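Local coordinates for N-acetylglucosamine-specific lectin (Saxidomus purpuratus, PDB 6A7T), which binds N-acetylated amino sugars such as N-acetylglucosamine, as a C-type lectin whose sugar recognition does not depend on calcium, at residues 22-32 against 151-159. Sequence-based numbering, arbitrary orientation.
Sequences CCSEDDCPSGW and CICEIDCSD. With CA (calcium ion), chain D.
C23 and C157 are joined by a disulfide, SG to SG 2.1 Å with a chi3 of 105°, which fastens together chain ends that lie side by side, as they do in the C-type lectin fold. Next to it the backbone N of C22 donates to D156 O at 3.2 Å, and more weakly to C157 O. The sulfur of C23 also rests on I155 CG2, 3.9 Å away. That methyl stands anti to the backbone N of I155, while CG1 (chi1 -66°) carries CD1 to the other neighbour, W32. The two side chains cross at about a right angle: CD1 sits over the face of the six-membered ring in a CH-pi contact, 3.9 Å from its centroid and 21° off the normal. CD of the P29 ring approaches I155 CD1 at 4.0 Å, and P29 and I155 sit side by side over one face of the indole. Two residues earlier in the strand, C153 CB approaches W32 CH2 obliquely at 3.9 Å.

E154 points the other way, its extended chain gripping the calcium ion with both carboxylate oxygens; T65, E67 and E71 add ligands, and S38 hydrogen-bonds OE2. D156 OD1 closes an Asx turn with S158 N and also accepts from S158 OG, while OD2 accepts a hydrogen bond from a calcium-bound water and forms a salt bridge with K24 of the partner chain. C22 is disulfide-bonded to C25 of that chain. Strand 149-155 runs antiparallel between strands 38-47 and 62-63, with C153 bonded to C56 of helix 49-58 and W32 leaning on L41 and A61.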
loop_
_atom_site.group_PDB
_atom_site.type_symbol
_atom_site.label_atom_id
_atom_site.label_comp_id
_atom_site.label_asym_id
_atom_site.label_seq_id
_atom_site.Cartn_x
_atom_site.Cartn_y
_atom_site.Cartn_z
ATOM N N CYS B 22 1.696 12.173 -7.249
ATOM C CA CYS B 22 1.942 11.742 -8.652
ATOM C C CYS B 22 2.507 12.923 -9.461
ATOM O O CYS B 22 1.822 13.902 -9.749
ATOM C CB CYS B 22 0.683 11.124 -9.252
ATOM S SG CYS B 22 0.187 9.598 -8.402
ATOM N N CYS B 23 3.807 12.842 -9.761
ATOM C CA CYS B 23 4.533 13.836 -10.562
ATOM C C CYS B 23 4.173 13.715 -12.051
ATOM O O CYS B 23 3.900 12.618 -12.595
ATOM C CB CYS B 23 6.047 13.661 -10.414
ATOM S SG CYS B 23 6.659 13.616 -8.705
ATOM N N SER B 24 4.215 14.854 -12.750
ATOM C CA SER B 24 4.313 14.841 -14.206
ATOM C C SER B 24 5.791 14.908 -14.616
ATOM O O SER B 24 6.623 15.282 -13.819
ATOM C CB SER B 24 3.491 15.961 -14.822
ATOM O OG SER B 24 3.514 17.133 -14.011
ATOM N N GLU B 25 6.090 14.535 -15.865
ATOM C CA GLU B 25 7.431 14.601 -16.461
ATOM C C GLU B 25 8.120 15.951 -16.222
ATOM O O GLU B 25 9.336 16.002 -16.078
ATOM C CB GLU B 25 7.346 14.406 -17.973
ATOM C CG GLU B 25 7.568 12.978 -18.422
ATOM C CD GLU B 25 7.777 12.843 -19.917
ATOM O OE1 GLU B 25 7.207 13.671 -20.660
ATOM O OE2 GLU B 25 8.510 11.930 -20.331
ATOM N N ASP B 26 7.343 17.040 -16.229
ATOM C CA ASP B 26 7.876 18.401 -16.108
ATOM C C ASP B 26 8.185 18.719 -14.639
ATOM O O ASP B 26 8.684 19.790 -14.315
ATOM C CB ASP B 26 6.888 19.430 -16.673
ATOM C CG ASP B 26 5.933 18.860 -17.711
ATOM O OD1 ASP B 26 4.801 18.490 -17.323
ATOM O OD2 ASP B 26 6.326 18.769 -18.891
ATOM N N ASP B 27 7.857 17.803 -13.730
ATOM C CA ASP B 27 8.222 17.986 -12.345
ATOM C C ASP B 27 9.666 17.515 -12.139
ATOM O O ASP B 27 10.264 17.838 -11.128
ATOM C CB ASP B 27 7.284 17.232 -11.405
ATOM C CG ASP B 27 5.898 17.836 -11.320
ATOM O OD1 ASP B 27 5.793 18.985 -10.864
ATOM O OD2 ASP B 27 4.938 17.142 -11.699
ATOM N N CYS B 28 10.187 16.724 -13.084
ATOM C CA CYS B 28 11.446 16.047 -12.895
ATOM C C CYS B 28 12.577 17.031 -13.161
ATOM O O CYS B 28 12.617 17.624 -14.235
ATOM C CB CYS B 28 11.588 14.843 -13.813
ATOM S SG CYS B 28 10.406 13.506 -13.496
ATOM N N PRO B 29 13.501 17.242 -12.195
ATOM C CA PRO B 29 14.729 17.994 -12.454
ATOM C C PRO B 29 15.557 17.401 -13.600
ATOM O O PRO B 29 15.389 16.251 -13.944
ATOM C CB PRO B 29 15.488 17.903 -11.125
ATOM C CG PRO B 29 14.409 17.662 -10.088
ATOM C CD PRO B 29 13.390 16.799 -10.795
ATOM N N SER B 30 16.455 18.198 -14.193
ATOM C CA SER B 30 17.279 17.725 -15.298
ATOM C C SER B 30 18.152 16.569 -14.790
ATOM O O SER B 30 18.614 16.620 -13.657
ATOM C CB SER B 30 18.115 18.872 -15.875
ATOM O OG SER B 30 18.601 18.560 -17.174
ATOM N N GLY B 31 18.354 15.541 -15.627
ATOM C CA GLY B 31 19.135 14.349 -15.274
ATOM C C GLY B 31 18.342 13.330 -14.461
ATOM O O GLY B 31 18.908 12.304 -14.061
ATOM N N TRP B 32 17.064 13.623 -14.190
ATOM C CA TRP B 32 16.148 12.668 -13.530
ATOM C C TRP B 32 15.250 12.018 -14.579
ATOM O O TRP B 32 14.809 12.656 -15.524
ATOM C CB TRP B 32 15.277 13.326 -12.466
ATOM C CG TRP B 32 16.017 13.857 -11.280
ATOM C CD1 TRP B 32 16.993 14.807 -11.281
ATOM C CD2 TRP B 32 15.774 13.539 -9.912
ATOM N NE1 TRP B 32 17.418 15.051 -10.011
ATOM C CE2 TRP B 32 16.655 14.325 -9.137
ATOM C CE3 TRP B 32 14.922 12.638 -9.263
ATOM C CZ2 TRP B 32 16.733 14.211 -7.754
ATOM C CZ3 TRP B 32 14.984 12.542 -7.889
ATOM C CH2 TRP B 32 15.880 13.318 -7.144
ATOM N N CYS B 151 23.336 5.140 -5.453
ATOM C CA CYS B 151 21.993 5.037 -4.857
ATOM C C CYS B 151 20.930 5.492 -5.848
ATOM O O CYS B 151 21.246 6.031 -6.938
ATOM C CB CYS B 151 21.984 5.864 -3.578
ATOM S SG CYS B 151 22.062 7.659 -3.795
ATOM N N ILE B 152 19.654 5.238 -5.502
ATOM C CA ILE B 152 18.512 5.711 -6.294
ATOM C C ILE B 152 17.634 6.632 -5.434
ATOM O O ILE B 152 17.123 6.222 -4.414
ATOM C CB ILE B 152 17.696 4.523 -6.808
ATOM C CG1 ILE B 152 18.585 3.494 -7.483
ATOM C CG2 ILE B 152 16.590 5.045 -7.713
ATOM C CD1 ILE B 152 17.949 2.198 -7.823
ATOM N N CYS B 153 17.522 7.882 -5.854
ATOM C CA CYS B 153 16.597 8.809 -5.235
ATOM C C CYS B 153 15.294 8.883 -6.042
ATOM O O CYS B 153 15.243 8.632 -7.226
ATOM C CB CYS B 153 17.140 10.232 -5.137
ATOM S SG CYS B 153 18.756 10.367 -4.322
ATOM N N GLU B 154 14.226 9.220 -5.328
ATOM C CA GLU B 154 12.843 9.269 -5.870
ATOM C C GLU B 154 12.156 10.535 -5.346
ATOM O O GLU B 154 12.205 10.805 -4.187
ATOM C CB GLU B 154 12.040 8.043 -5.442
ATOM C CG GLU B 154 10.650 7.994 -6.081
ATOM C CD GLU B 154 9.764 6.818 -5.690
ATOM O OE1 GLU B 154 10.135 6.095 -4.705
ATOM O OE2 GLU B 154 8.694 6.638 -6.326
ATOM N N ILE B 155 11.529 11.273 -6.274
ATOM C CA ILE B 155 10.530 12.309 -5.970
ATOM C C ILE B 155 9.182 11.769 -6.453
ATOM O O ILE B 155 9.086 11.460 -7.645
ATOM C CB ILE B 155 10.879 13.607 -6.704
ATOM C CG1 ILE B 155 12.182 14.228 -6.201
ATOM C CG2 ILE B 155 9.743 14.597 -6.611
ATOM C CD1 ILE B 155 12.739 15.297 -7.138
ATOM N N ASP B 156 8.195 11.635 -5.545
ATOM C CA ASP B 156 6.918 11.027 -5.952
ATOM C C ASP B 156 5.752 12.016 -5.811
ATOM O O ASP B 156 4.655 11.657 -6.205
ATOM C CB ASP B 156 6.640 9.691 -5.248
ATOM C CG ASP B 156 6.377 9.767 -3.768
ATOM O OD1 ASP B 156 6.260 10.887 -3.265
ATOM O OD2 ASP B 156 6.337 8.693 -3.108
ATOM N N CYS B 157 6.018 13.260 -5.391
ATOM C CA CYS B 157 4.990 14.323 -5.339
ATOM C C CYS B 157 3.739 13.816 -4.600
ATOM O O CYS B 157 2.597 14.154 -4.978
ATOM C CB CYS B 157 4.616 14.798 -6.741
ATOM S SG CYS B 157 5.985 15.365 -7.795
ATOM N N SER B 158 3.939 12.983 -3.570
ATOM C CA SER B 158 2.848 12.471 -2.749
ATOM C C SER B 158 2.524 13.477 -1.633
ATOM O O SER B 158 3.204 14.489 -1.488
ATOM C CB SER B 158 3.170 11.092 -2.204
ATOM O OG SER B 158 4.273 11.124 -1.303
ATOM N N ASP B 159 1.470 13.181 -0.861
ATOM C CA ASP B 159 0.952 14.063 0.191
ATOM C C ASP B 159 2.001 14.181 1.307
ATOM O O ASP B 159 1.806 14.898 2.296
ATOM C CB ASP B 159 -0.415 13.573 0.699
ATOM C CG ASP B 159 -0.389 12.652 1.918
ATOM O OD1 ASP B 159 -0.232 13.172 3.045
ATOM O OD2 ASP B 159 -0.550 11.421 1.739
HETATM CA CA CA D . 7.948 4.513 -5.402
HETATM O O HOH W 1 7.160 6.175 -3.664
HETATM O O HOH W 2 6.051 5.039 -6.771
#